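Local coordinates for GGDEF family protein (Vibrio cholerae, PDB 5GZS), which is a diguanylate cyclase, probably making cyclic di-GMP under the control of a periplasmic portion built from solute-binding modules and able to hold arginine, at residues 224-229 against 420-425; 246-251 against 306-311; 276-281 against 300-305; 413-418 against 428-433. All blocks are in the same frame, centred on the assembly; numbering follows the deposited sequence.

Interaction 1: residues 224-229 against 420-425; sequences RVLRVK and NPLGAT
The guanidinium of R224 carries L422 on one of its faces: CD2 of the leucine stands 3.4 Å above the plane, displaced toward the rim, and its closest atom is R224 NH1 at 3.5 Å. NH2 of the same group forms a salt bridge with D287, so the charge is paired while a methyl group uses a face. R224 here puts both its charge and its flat surface to work. The two side chains arrive from opposite directions, and R224 spans the gap because its chain runs extended from CG to NE, with CG anti to the backbone N (chi1 160°). The same methyl of L422 also reaches L226, the CD2 atoms of these two leucines lying 4.0 Å apart. L226 is buried, whereas R224 is exposed, and L422 thus bridges inside and outside. The start of the leucine's helix is fixed by N420 in the N-cap position: its OD1 accepts from G423 N at 3.1 Å, the donor lying almost in line with the C=O bond (166°). Strand 226-230, on which L226 lies, is flanked in its sheet by strands 264-266 and 288-292. L226 rests on I288 of the latter, and helix 421-435 brings its first turn against L226 and the loop residue R224, at the periphery of this α/β lobe.

Interaction 2: residues 246-251 against 306-311; sequences RGISAD and ESYYHP
I248 opens helix 248-259, directly after G247 in the N-cap position, and turns its two branches to two successive tyrosines. CG2, anti to the backbone N, meets Y308 at the ring edge, 4.0 Å from CE1 and near the ring plane. The other branch ends in CD1, which lies 4.5 Å from Y309 CD1, a looser and oblique approach. I443 of helix 439-445 also touches both I248 and Y309. One residue on, S249 supplies the polar half of the contact: its OG and Y308 OH share a hydrogen bond of 2.5 Å. The serine oxygen too lies close to the plane of the tyrosine ring, as suits a phenol hydroxyl. Y308 gets there with CG between its backbone N and carbonyl carbon (chi1 63°), and its side chain also touches A290 and P291. The backbones of Y308 and Y309 pair with I413, which lies on the return path from strand 399-410. Two linkers running side by side between α/β lobes are consistent with the hinge of type II periplasmic-binding-protein modules; here one of them also packs on the first turn of helix 248-259.

Interaction 3: residues 276-281 against 300-305; sequences SMFDDL and NLAYFS
L281, which meets A302 across this contact, donates its backbone N to O of M277 at 2.9 Å, an i to i+4 bond of the short helix 277-282. M277 is present as selenomethionine. The helix is part of a type II periplasmic-binding-protein lobe, in which helices cover both faces of a five-stranded sheet, and here it packs over strand 288-292 and the residues leading into the outermost strand 303-304. Spaced three residues apart, F278 and L281 project from the same side of the helix, a standard way for a short helix to offer an apolar strip. The phenylalanine does most of the work. Its CG is anti to the backbone N (chi1 -162°), which carries the ring out toward L301, and the two side chains cross at about a right angle. CD1 of L301 sits at the ring edge, in plane, 3.7 Å from F278 CE2, while CB of the leucine comes obliquely to within 3.6 Å of F278 CZ. Both helix residues also rest on L289 of strand 288-292, and F278 touches I292, a residue that F304 contacts as well. Y303, next along the chain after A302, has its side chain against A424 and A427 of helix 421-435. The chain around 303-304 thus meets a different helix at A302 and at Y303. Between the two helix residues sits the small side chain of A302: its single CB lies 3.7 Å from L281 CD2 and 4.1 Å from F278 CE1.

Interaction 4: residues 413-418 against 428-433; sequences IAIGFA and PLFSRA
F430 and F417, with I415 beside them, make up the whole of this buried contact. F417 presents its outer edge to the base of the other phenylalanine: F430 CG lies at the edge of the F417 ring, near its plane, 3.4 Å from F417 CZ, and F417 CE2 lies over one face of F430, 3.4 Å from its CD1. The ring centroids are 5.0 Å apart and the planes are inclined at 53°, so the pair falls between the textbook aromatic geometries. I415 comes in at about a right angle to F430, with CD1 3.9 Å from F430 CD2. Its CG1 branch stands anti to the carbonyl carbon (chi1 -51°), and from there the extended chain sends CD1 outward to the helix. Being two apart on the strand, I415 and F417 share one face of the sheet, and F430 meets both. The chemistry is wholly apolar, the helix-on-sheet core packing of an α/β lobe of the periplasmic-binding-protein fold. I288 of the adjoining strand 288-292 touches all three side chains, extending the apolar patch. Helix 248-259 adds V253 on I415 and C257 on F430, while L426 and A427 of helix 421-435 add to the packing on F417. Strand 414-417 lies between strands 288-292 and 303-304 in the sheet, and both helices pack on its side chains.

Overall arrangement
Interactions 1, 3 and 4 belong to one lobe of the second solute-binding-like module, interaction 2 lies where a linker leaves it, and their chemistry differs with their place. Interaction 4 is a buried, purely apolar helix-on-sheet contact. Interaction 3 is its apolar counterpart, joined to it through neighbouring strands 303-304 and 414-417, but made by a different helix. Interaction 1 uses the same helix, 421-435, as interaction 4, yet at its first turn near the surface, where an arginine face replaces a ring. Interaction 2 alone carries a side-chain hydrogen bond across; it is tied to 413-418 by backbone bonds, its centre about 18 Å from that of interaction 1.

Interaction 1: residues 224-229 against 420-425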
loop_
_atom_site.group_PDB
_atom_site.type_symbol
_atom_site.label_atom_id
_atom_site.label_comp_id
_atom_site.label_asym_id
_atom_site.label_seq_id
_atom_site.Cartn_x
_atom_site.Cartn_y
_atom_site.Cartn_z
ATOM N N ARG A 224 33.726 -7.313 -22.011
ATOM C CA ARG A 224 34.273 -7.099 -20.686
ATOM C C ARG A 224 33.513 -7.895 -19.617
ATOM O O ARG A 224 32.283 -7.819 -19.520
ATOM C CB ARG A 224 34.267 -5.615 -20.350
ATOM C CG ARG A 224 34.361 -5.346 -18.880
ATOM C CD ARG A 224 34.840 -3.951 -18.618
ATOM N NE ARG A 224 35.125 -3.783 -17.199
ATOM C CZ ARG A 224 35.557 -2.652 -16.663
ATOM N NH1 ARG A 224 35.751 -1.587 -17.433
ATOM N NH2 ARG A 224 35.791 -2.590 -15.361
ATOM N N VAL A 225 34.245 -8.666 -18.819
ATOM C CA VAL A 225 33.624 -9.431 -17.737
ATOM C C VAL A 225 33.374 -8.559 -16.505
ATOM O O VAL A 225 34.303 -8.217 -15.777
ATOM C CB VAL A 225 34.491 -10.635 -17.337
ATOM C CG1 VAL A 225 33.844 -11.396 -16.182
ATOM C CG2 VAL A 225 34.723 -11.552 -18.552
ATOM N N LEU A 226 32.120 -8.190 -16.280
ATOM C CA LEU A 226 31.762 -7.382 -15.125
ATOM C C LEU A 226 31.996 -8.116 -13.814
ATOM O O LEU A 226 31.472 -9.213 -13.623
ATOM C CB LEU A 226 30.296 -6.971 -15.217
ATOM C CG LEU A 226 29.944 -6.139 -16.450
ATOM C CD1 LEU A 226 28.485 -5.715 -16.373
ATOM C CD2 LEU A 226 30.876 -4.924 -16.539
ATOM N N ARG A 227 32.753 -7.515 -12.903
ATOM C CA ARG A 227 32.950 -8.118 -11.577
ATOM C C ARG A 227 31.884 -7.673 -10.567
ATOM O O ARG A 227 31.655 -6.485 -10.357
ATOM C CB ARG A 227 34.351 -7.804 -11.054
ATOM C CG ARG A 227 35.423 -8.251 -12.044
ATOM C CD ARG A 227 36.854 -8.012 -11.557
ATOM N NE ARG A 227 37.339 -9.068 -10.669
ATOM C CZ ARG A 227 37.377 -8.939 -9.354
ATOM N NH1 ARG A 227 36.966 -7.806 -8.801
ATOM N NH2 ARG A 227 37.814 -9.934 -8.596
ATOM N N VAL A 228 31.212 -8.676 -9.947
ATOM C CA VAL A 228 30.074 -8.472 -9.064
ATOM C C VAL A 228 30.421 -8.962 -7.653
ATOM O O VAL A 228 31.071 -9.995 -7.495
ATOM C CB VAL A 228 28.880 -9.314 -9.574
ATOM C CG1 VAL A 228 27.594 -8.969 -8.844
ATOM C CG2 VAL A 228 28.686 -9.108 -11.051
ATOM N N LYS A 229 30.005 -8.229 -6.621
ATOM C CA LYS A 229 30.097 -8.755 -5.254
ATOM C C LYS A 229 28.746 -8.758 -4.576
ATOM O O LYS A 229 27.941 -7.843 -4.779
ATOM C CB LYS A 229 31.104 -7.993 -4.393
ATOM C CG LYS A 229 32.503 -8.317 -4.762
ATOM C CD LYS A 229 33.454 -8.172 -3.588
ATOM C CE LYS A 229 34.882 -8.462 -4.065
ATOM N NZ LYS A 229 35.883 -8.400 -2.994
ATOM N N ASN A 420 32.006 5.365 -12.341
ATOM C CA ASN A 420 32.817 5.729 -13.498
ATOM C C ASN A 420 31.901 5.672 -14.719
ATOM O O ASN A 420 30.748 5.321 -14.552
ATOM C CB ASN A 420 34.056 4.817 -13.618
ATOM C CG ASN A 420 33.713 3.337 -13.581
ATOM O OD1 ASN A 420 32.652 2.896 -14.047
ATOM N ND2 ASN A 420 34.626 2.558 -13.013
ATOM N N PRO A 421 32.400 6.043 -15.925
ATOM C CA PRO A 421 31.545 6.072 -17.111
ATOM C C PRO A 421 30.806 4.763 -17.395
ATOM O O PRO A 421 29.591 4.790 -17.638
ATOM C CB PRO A 421 32.536 6.390 -18.229
ATOM C CG PRO A 421 33.552 7.263 -17.573
ATOM C CD PRO A 421 33.717 6.660 -16.209
ATOM N N LEU A 422 31.512 3.636 -17.357
ATOM C CA LEU A 422 30.849 2.351 -17.536
ATOM C C LEU A 422 29.651 2.176 -16.578
ATOM O O LEU A 422 28.571 1.758 -16.992
ATOM C CB LEU A 422 31.841 1.210 -17.350
ATOM C CG LEU A 422 31.212 -0.172 -17.551
ATOM C CD1 LEU A 422 30.533 -0.275 -18.918
ATOM C CD2 LEU A 422 32.245 -1.248 -17.361
ATOM N N GLY A 423 29.827 2.516 -15.312
ATOM C CA GLY A 423 28.771 2.336 -14.332
ATOM C C GLY A 423 27.604 3.273 -14.586
ATOM O O GLY A 423 26.437 2.903 -14.394
ATOM N N ALA A 424 27.920 4.487 -15.034
ATOM C CA ALA A 424 26.907 5.453 -15.452
ATOM C C ALA A 424 26.037 4.906 -16.592
ATOM O O ALA A 424 24.864 5.240 -16.694
ATOM C CB ALA A 424 27.558 6.747 -15.870
ATOM N N THR A 425 26.604 4.062 -17.447
ATOM C CA THR A 425 25.855 3.525 -18.566
ATOM C C THR A 425 25.154 2.263 -18.103
ATOM O O THR A 425 24.022 1.984 -18.504
ATOM C CB THR A 425 26.768 3.227 -19.790
ATOM O OG1 THR A 425 27.136 4.456 -20.422
ATOM C CG2 THR A 425 26.053 2.363 -20.812
#

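Interaction 2: residues 246-251 against 306-311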
loop_
_atom_site.group_PDB
_atom_site.type_symbol
_atom_site.label_atom_id
_atom_site.label_comp_id
_atom_site.label_asym_id
_atom_site.label_seq_id
_atom_site.Cartn_x
_atom_site.Cartn_y
_atom_site.Cartn_z
ATOM N N ARG A 246 23.150 -17.701 -2.239
ATOM C CA ARG A 246 22.824 -17.362 -3.628
ATOM C C ARG A 246 21.297 -17.200 -3.845
ATOM O O ARG A 246 20.642 -18.083 -4.402
ATOM C CB ARG A 246 23.408 -18.428 -4.570
ATOM C CG ARG A 246 24.930 -18.602 -4.451
ATOM C CD ARG A 246 25.489 -19.208 -5.712
ATOM N NE ARG A 246 24.581 -20.234 -6.217
ATOM C CZ ARG A 246 24.690 -20.830 -7.403
ATOM N NH1 ARG A 246 25.675 -20.509 -8.227
ATOM N NH2 ARG A 246 23.803 -21.747 -7.770
ATOM N N GLY A 247 20.739 -16.065 -3.412
ATOM C CA GLY A 247 19.292 -15.882 -3.392
ATOM C C GLY A 247 18.699 -14.714 -4.174
ATOM O O GLY A 247 18.924 -14.597 -5.376
ATOM N N ILE A 248 17.925 -13.860 -3.504
ATOM C CA ILE A 248 17.177 -12.814 -4.199
ATOM C C ILE A 248 18.088 -11.936 -5.036
ATOM O O ILE A 248 17.901 -11.812 -6.243
ATOM C CB ILE A 248 16.402 -11.898 -3.232
ATOM C CG1 ILE A 248 15.158 -12.598 -2.697
ATOM C CG2 ILE A 248 15.959 -10.612 -3.928
ATOM C CD1 ILE A 248 14.248 -11.701 -1.875
ATOM N N SER A 249 19.078 -11.326 -4.392
ATOM C CA SER A 249 19.938 -10.387 -5.091
ATOM C C SER A 249 20.710 -11.054 -6.221
ATOM O O SER A 249 20.928 -10.447 -7.253
ATOM C CB SER A 249 20.901 -9.711 -4.110
ATOM O OG SER A 249 20.203 -8.824 -3.255
ATOM N N ALA A 250 21.117 -12.301 -6.047
ATOM C CA ALA A 250 21.972 -12.926 -7.057
ATOM C C ALA A 250 21.183 -13.215 -8.320
ATOM O O ALA A 250 21.669 -12.980 -9.428
ATOM C CB ALA A 250 22.599 -14.184 -6.532
ATOM N N ASP A 251 19.959 -13.710 -8.135
ATOM C CA ASP A 251 19.052 -13.978 -9.243
ATOM C C ASP A 251 18.742 -12.685 -9.997
ATOM O O ASP A 251 18.781 -12.664 -11.220
ATOM C CB ASP A 251 17.751 -14.628 -8.743
ATOM C CG ASP A 251 17.917 -16.122 -8.411
ATOM O OD1 ASP A 251 19.071 -16.607 -8.328
ATOM O OD2 ASP A 251 16.886 -16.802 -8.195
ATOM N N GLU A 306 17.226 1.255 -10.296
ATOM C CA GLU A 306 15.948 1.380 -9.597
ATOM C C GLU A 306 15.877 0.281 -8.567
ATOM O O GLU A 306 16.595 -0.705 -8.701
ATOM C CB GLU A 306 14.760 1.275 -10.565
ATOM C CG GLU A 306 14.540 2.508 -11.454
ATOM C CD GLU A 306 13.394 2.312 -12.433
ATOM O OE1 GLU A 306 12.679 1.289 -12.289
ATOM O OE2 GLU A 306 13.212 3.163 -13.343
ATOM N N SER A 307 15.028 0.441 -7.547
ATOM C CA SER A 307 14.886 -0.574 -6.491
ATOM C C SER A 307 14.331 -1.879 -7.048
ATOM O O SER A 307 13.679 -1.869 -8.072
ATOM C CB SER A 307 13.979 -0.073 -5.372
ATOM O OG SER A 307 14.244 1.287 -5.093
ATOM N N TYR A 308 14.595 -3.000 -6.380
ATOM C CA TYR A 308 14.025 -4.280 -6.805
ATOM C C TYR A 308 13.460 -5.051 -5.624
ATOM O O TYR A 308 12.928 -6.151 -5.779
ATOM C CB TYR A 308 15.065 -5.131 -7.544
ATOM C CG TYR A 308 16.280 -5.551 -6.738
ATOM C CD1 TYR A 308 16.276 -6.732 -5.998
ATOM C CD2 TYR A 308 17.436 -4.781 -6.731
ATOM C CE1 TYR A 308 17.383 -7.124 -5.264
ATOM C CE2 TYR A 308 18.555 -5.169 -6.003
ATOM C CZ TYR A 308 18.517 -6.339 -5.271
ATOM O OH TYR A 308 19.624 -6.726 -4.548
ATOM N N TYR A 309 13.595 -4.473 -4.439
ATOM C CA TYR A 309 13.027 -5.063 -3.240
ATOM C C TYR A 309 12.785 -3.965 -2.213
ATOM O O TYR A 309 13.463 -2.924 -2.228
ATOM C CB TYR A 309 13.940 -6.152 -2.667
ATOM C CG TYR A 309 13.342 -6.821 -1.463
ATOM C CD1 TYR A 309 12.288 -7.704 -1.594
ATOM C CD2 TYR A 309 13.810 -6.539 -0.190
ATOM C CE1 TYR A 309 11.717 -8.301 -0.479
ATOM C CE2 TYR A 309 13.254 -7.130 0.926
ATOM C CZ TYR A 309 12.209 -8.005 0.777
ATOM O OH TYR A 309 11.660 -8.584 1.897
ATOM N N HIS A 310 11.811 -4.178 -1.334
ATOM C CA HIS A 310 11.512 -3.169 -0.320
ATOM C C HIS A 310 11.360 -3.760 1.061
ATOM O O HIS A 310 10.253 -4.110 1.473
ATOM C CB HIS A 310 10.265 -2.413 -0.699
ATOM C CG HIS A 310 10.302 -1.897 -2.092
ATOM N ND1 HIS A 310 10.764 -0.635 -2.404
ATOM C CD2 HIS A 310 9.959 -2.481 -3.266
ATOM C CE1 HIS A 310 10.680 -0.454 -3.712
ATOM N NE2 HIS A 310 10.195 -1.558 -4.256
ATOM N N PRO A 311 12.484 -3.854 1.782
ATOM C CA PRO A 311 12.568 -4.466 3.105
ATOM C C PRO A 311 11.703 -3.757 4.104
ATOM O O PRO A 311 11.479 -2.544 3.986
ATOM C CB PRO A 311 14.043 -4.313 3.472
ATOM C CG PRO A 311 14.742 -4.065 2.176
ATOM C CD PRO A 311 13.786 -3.321 1.346
#

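Interaction 3: residues 276-281 against 300-305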
loop_
_atom_site.group_PDB
_atom_site.type_symbol
_atom_site.label_atom_id
_atom_site.label_comp_id
_atom_site.label_asym_id
_atom_site.label_seq_id
_atom_site.Cartn_x
_atom_site.Cartn_y
_atom_site.Cartn_z
ATOM N N SER A 276 34.818 -3.876 4.091
ATOM C CA SER A 276 33.640 -3.511 3.303
ATOM C C SER A 276 33.803 -3.650 1.796
ATOM O O SER A 276 34.858 -3.386 1.205
ATOM C CB SER A 276 33.193 -2.104 3.634
ATOM O OG SER A 276 31.820 -2.003 3.333
HETATM N N MSE A 277 32.733 -4.148 1.193
HETATM C CA MSE A 277 32.701 -4.386 -0.242
HETATM C C MSE A 277 32.425 -3.090 -0.951
HETATM O O MSE A 277 32.756 -2.921 -2.134
HETATM C CB MSE A 277 31.651 -5.426 -0.599
HETATM C CG MSE A 277 32.013 -6.824 -0.155
HETATM SE SE MSE A 277 30.499 -8.059 -0.129
HETATM C CE MSE A 277 31.564 -9.708 0.025
ATOM N N PHE A 278 31.869 -2.197 -0.201
ATOM C CA PHE A 278 31.611 -0.875 -0.703
ATOM C C PHE A 278 32.936 -0.173 -0.949
ATOM O O PHE A 278 33.085 0.584 -1.904
ATOM C CB PHE A 278 30.730 -0.103 0.277
ATOM C CG PHE A 278 30.062 1.080 -0.335
ATOM C CD1 PHE A 278 29.325 0.948 -1.495
ATOM C CD2 PHE A 278 30.187 2.329 0.232
ATOM C CE1 PHE A 278 28.714 2.049 -2.078
ATOM C CE2 PHE A 278 29.583 3.429 -0.344
ATOM C CZ PHE A 278 28.852 3.288 -1.503
ATOM N N ASP A 279 33.907 -0.441 -0.094
ATOM C CA ASP A 279 35.258 0.035 -0.341
ATOM C C ASP A 279 35.742 -0.525 -1.674
ATOM O O ASP A 279 36.357 0.187 -2.451
ATOM C CB ASP A 279 36.205 -0.364 0.804
ATOM C CG ASP A 279 35.756 0.188 2.160
ATOM O OD1 ASP A 279 34.602 0.650 2.265
ATOM O OD2 ASP A 279 36.558 0.153 3.119
ATOM N N ASP A 280 35.452 -1.793 -1.950
ATOM C CA ASP A 280 35.831 -2.402 -3.227
ATOM C C ASP A 280 35.144 -1.692 -4.400
ATOM O O ASP A 280 35.710 -1.545 -5.506
ATOM C CB ASP A 280 35.470 -3.886 -3.233
ATOM C CG ASP A 280 36.526 -4.750 -2.579
ATOM O OD1 ASP A 280 36.508 -4.883 -1.324
ATOM O OD2 ASP A 280 37.365 -5.298 -3.343
ATOM N N LEU A 281 33.920 -1.247 -4.143
ATOM C CA LEU A 281 33.152 -0.483 -5.118
ATOM C C LEU A 281 33.728 0.927 -5.299
ATOM O O LEU A 281 33.841 1.432 -6.429
ATOM C CB LEU A 281 31.693 -0.400 -4.693
ATOM C CG LEU A 281 30.737 0.082 -5.770
ATOM C CD1 LEU A 281 30.746 -0.894 -6.952
ATOM C CD2 LEU A 281 29.321 0.252 -5.187
ATOM N N ASN A 300 25.575 9.027 -2.951
ATOM C CA ASN A 300 26.433 9.753 -3.870
ATOM C C ASN A 300 27.741 9.040 -4.188
ATOM O O ASN A 300 28.533 9.531 -4.995
ATOM C CB ASN A 300 26.757 11.125 -3.283
ATOM C CG ASN A 300 27.222 11.039 -1.834
ATOM O OD1 ASN A 300 26.756 10.186 -1.066
ATOM N ND2 ASN A 300 28.171 11.900 -1.466
ATOM N N LEU A 301 27.995 7.903 -3.542
ATOM C CA LEU A 301 29.282 7.217 -3.715
ATOM C C LEU A 301 29.211 6.112 -4.757
ATOM O O LEU A 301 30.215 5.490 -5.090
ATOM C CB LEU A 301 29.754 6.656 -2.382
ATOM C CG LEU A 301 29.736 7.725 -1.283
ATOM C CD1 LEU A 301 29.281 7.121 0.026
ATOM C CD2 LEU A 301 31.130 8.347 -1.131
ATOM N N ALA A 302 28.015 5.879 -5.279
ATOM C CA ALA A 302 27.830 4.927 -6.366
ATOM C C ALA A 302 26.604 5.297 -7.190
ATOM O O ALA A 302 25.775 6.090 -6.764
ATOM C CB ALA A 302 27.710 3.517 -5.824
ATOM N N TYR A 303 26.515 4.735 -8.387
ATOM C CA TYR A 303 25.343 4.878 -9.236
ATOM C C TYR A 303 24.394 3.752 -8.891
ATOM O O TYR A 303 24.853 2.651 -8.569
ATOM C CB TYR A 303 25.734 4.814 -10.708
ATOM C CG TYR A 303 26.533 5.991 -11.230
ATOM C CD1 TYR A 303 26.167 7.298 -10.937
ATOM C CD2 TYR A 303 27.638 5.791 -12.033
ATOM C CE1 TYR A 303 26.891 8.369 -11.441
ATOM C CE2 TYR A 303 28.360 6.845 -12.536
ATOM C CZ TYR A 303 27.985 8.137 -12.248
ATOM O OH TYR A 303 28.718 9.202 -12.746
ATOM N N PHE A 304 23.086 3.993 -8.976
ATOM C CA PHE A 304 22.106 3.020 -8.482
ATOM C C PHE A 304 21.033 2.648 -9.490
ATOM O O PHE A 304 20.435 3.518 -10.098
ATOM C CB PHE A 304 21.415 3.559 -7.224
ATOM C CG PHE A 304 22.339 3.770 -6.061
ATOM C CD1 PHE A 304 22.645 2.728 -5.210
ATOM C CD2 PHE A 304 22.882 5.023 -5.802
ATOM C CE1 PHE A 304 23.492 2.917 -4.136
ATOM C CE2 PHE A 304 23.739 5.221 -4.719
ATOM C CZ PHE A 304 24.043 4.164 -3.888
ATOM N N SER A 305 20.779 1.356 -9.662
ATOM C CA SER A 305 19.623 0.918 -10.440
ATOM C C SER A 305 18.400 1.314 -9.661
ATOM O O SER A 305 18.529 1.637 -8.485
ATOM C CB SER A 305 19.602 -0.594 -10.641
ATOM O OG SER A 305 19.115 -1.214 -9.452
#

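Interaction 4: residues 413-418 against 428-433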
loop_
_atom_site.group_PDB
_atom_site.type_symbol
_atom_site.label_atom_id
_atom_site.label_comp_id
_atom_site.label_asym_id
_atom_site.label_seq_id
_atom_site.Cartn_x
_atom_site.Cartn_y
_atom_site.Cartn_z
ATOM N N ILE A 413 16.031 -1.501 -1.780
ATOM C CA ILE A 413 17.243 -2.206 -2.124
ATOM C C ILE A 413 17.453 -2.047 -3.636
ATOM O O ILE A 413 16.513 -2.220 -4.421
ATOM C CB ILE A 413 17.151 -3.678 -1.690
ATOM C CG1 ILE A 413 17.448 -3.796 -0.199
ATOM C CG2 ILE A 413 18.106 -4.558 -2.454
ATOM C CD1 ILE A 413 17.463 -5.231 0.288
ATOM N N ALA A 414 18.676 -1.668 -4.025
ATOM C CA ALA A 414 19.070 -1.514 -5.431
ATOM C C ALA A 414 20.386 -2.198 -5.705
ATOM O O ALA A 414 21.037 -2.706 -4.784
ATOM C CB ALA A 414 19.183 -0.054 -5.804
ATOM N N ILE A 415 20.771 -2.196 -6.982
ATOM C CA ILE A 415 22.130 -2.543 -7.391
ATOM C C ILE A 415 22.950 -1.273 -7.455
ATOM O O ILE A 415 22.494 -0.256 -8.003
ATOM C CB ILE A 415 22.186 -3.213 -8.775
ATOM C CG1 ILE A 415 21.207 -4.379 -8.882
ATOM C CG2 ILE A 415 23.590 -3.668 -9.083
ATOM C CD1 ILE A 415 21.213 -4.996 -10.258
ATOM N N GLY A 416 24.162 -1.328 -6.910
ATOM C CA GLY A 416 25.083 -0.198 -6.932
ATOM C C GLY A 416 26.123 -0.433 -7.995
ATOM O O GLY A 416 26.522 -1.580 -8.221
ATOM N N PHE A 417 26.564 0.632 -8.663
ATOM C CA PHE A 417 27.574 0.484 -9.729
ATOM C C PHE A 417 28.656 1.464 -9.455
ATOM O O PHE A 417 28.382 2.543 -8.924
ATOM C CB PHE A 417 27.007 0.739 -11.130
ATOM C CG PHE A 417 25.862 -0.168 -11.512
ATOM C CD1 PHE A 417 24.577 0.092 -11.064
ATOM C CD2 PHE A 417 26.078 -1.269 -12.332
ATOM C CE1 PHE A 417 23.523 -0.729 -11.421
ATOM C CE2 PHE A 417 25.024 -2.098 -12.703
ATOM C CZ PHE A 417 23.744 -1.826 -12.245
ATOM N N ALA A 418 29.885 1.086 -9.789
ATOM C CA ALA A 418 31.039 1.910 -9.512
ATOM C C ALA A 418 30.875 3.238 -10.210
ATOM O O ALA A 418 30.351 3.303 -11.329
ATOM C CB ALA A 418 32.299 1.227 -9.972
ATOM N N PRO A 428 21.317 2.646 -15.681
ATOM C CA PRO A 428 19.998 2.782 -16.335
ATOM C C PRO A 428 19.595 1.556 -17.117
ATOM O O PRO A 428 18.413 1.217 -17.132
ATOM C CB PRO A 428 20.181 3.957 -17.298
ATOM C CG PRO A 428 21.303 4.727 -16.730
ATOM C CD PRO A 428 22.235 3.717 -16.111
ATOM N N LEU A 429 20.564 0.913 -17.762
ATOM C CA LEU A 429 20.306 -0.326 -18.482
ATOM C C LEU A 429 19.825 -1.402 -17.522
ATOM O O LEU A 429 18.852 -2.111 -17.811
ATOM C CB LEU A 429 21.556 -0.788 -19.228
ATOM C CG LEU A 429 21.916 0.163 -20.364
ATOM C CD1 LEU A 429 23.326 -0.081 -20.890
ATOM C CD2 LEU A 429 20.850 0.034 -21.472
ATOM N N PHE A 430 20.483 -1.521 -16.372
ATOM C CA PHE A 430 20.077 -2.542 -15.412
ATOM C C PHE A 430 18.665 -2.237 -14.885
ATOM O O PHE A 430 17.893 -3.153 -14.628
ATOM C CB PHE A 430 21.100 -2.673 -14.266
ATOM C CG PHE A 430 22.180 -3.722 -14.527
ATOM C CD1 PHE A 430 23.311 -3.417 -15.273
ATOM C CD2 PHE A 430 22.044 -5.005 -14.056
ATOM C CE1 PHE A 430 24.290 -4.379 -15.526
ATOM C CE2 PHE A 430 23.012 -5.979 -14.305
ATOM C CZ PHE A 430 24.142 -5.666 -15.038
ATOM N N SER A 431 18.301 -0.964 -14.764
ATOM C CA SER A 431 16.924 -0.650 -14.376
ATOM C C SER A 431 15.892 -1.297 -15.326
ATOM O O SER A 431 14.942 -1.962 -14.876
ATOM C CB SER A 431 16.727 0.852 -14.321
ATOM O OG SER A 431 17.501 1.412 -13.278
ATOM N N ARG A 432 16.090 -1.142 -16.633
ATOM C CA ARG A 432 15.200 -1.782 -17.600
ATOM C C ARG A 432 15.217 -3.289 -17.474
ATOM O O ARG A 432 14.163 -3.911 -17.460
ATOM C CB ARG A 432 15.567 -1.380 -19.019
ATOM C CG ARG A 432 15.404 0.104 -19.275
ATOM C CD ARG A 432 15.889 0.468 -20.669
ATOM N NE ARG A 432 15.153 -0.232 -21.721
ATOM C CZ ARG A 432 15.362 -0.018 -23.013
ATOM N NH1 ARG A 432 16.278 0.871 -23.386
ATOM N NH2 ARG A 432 14.670 -0.682 -23.927
ATOM N N ALA A 433 16.397 -3.895 -17.377
ATOM C CA ALA A 433 16.439 -5.356 -17.304
ATOM C C ALA A 433 15.634 -5.860 -16.104
ATOM O O ALA A 433 14.909 -6.853 -16.195
ATOM C CB ALA A 433 17.876 -5.860 -17.225
#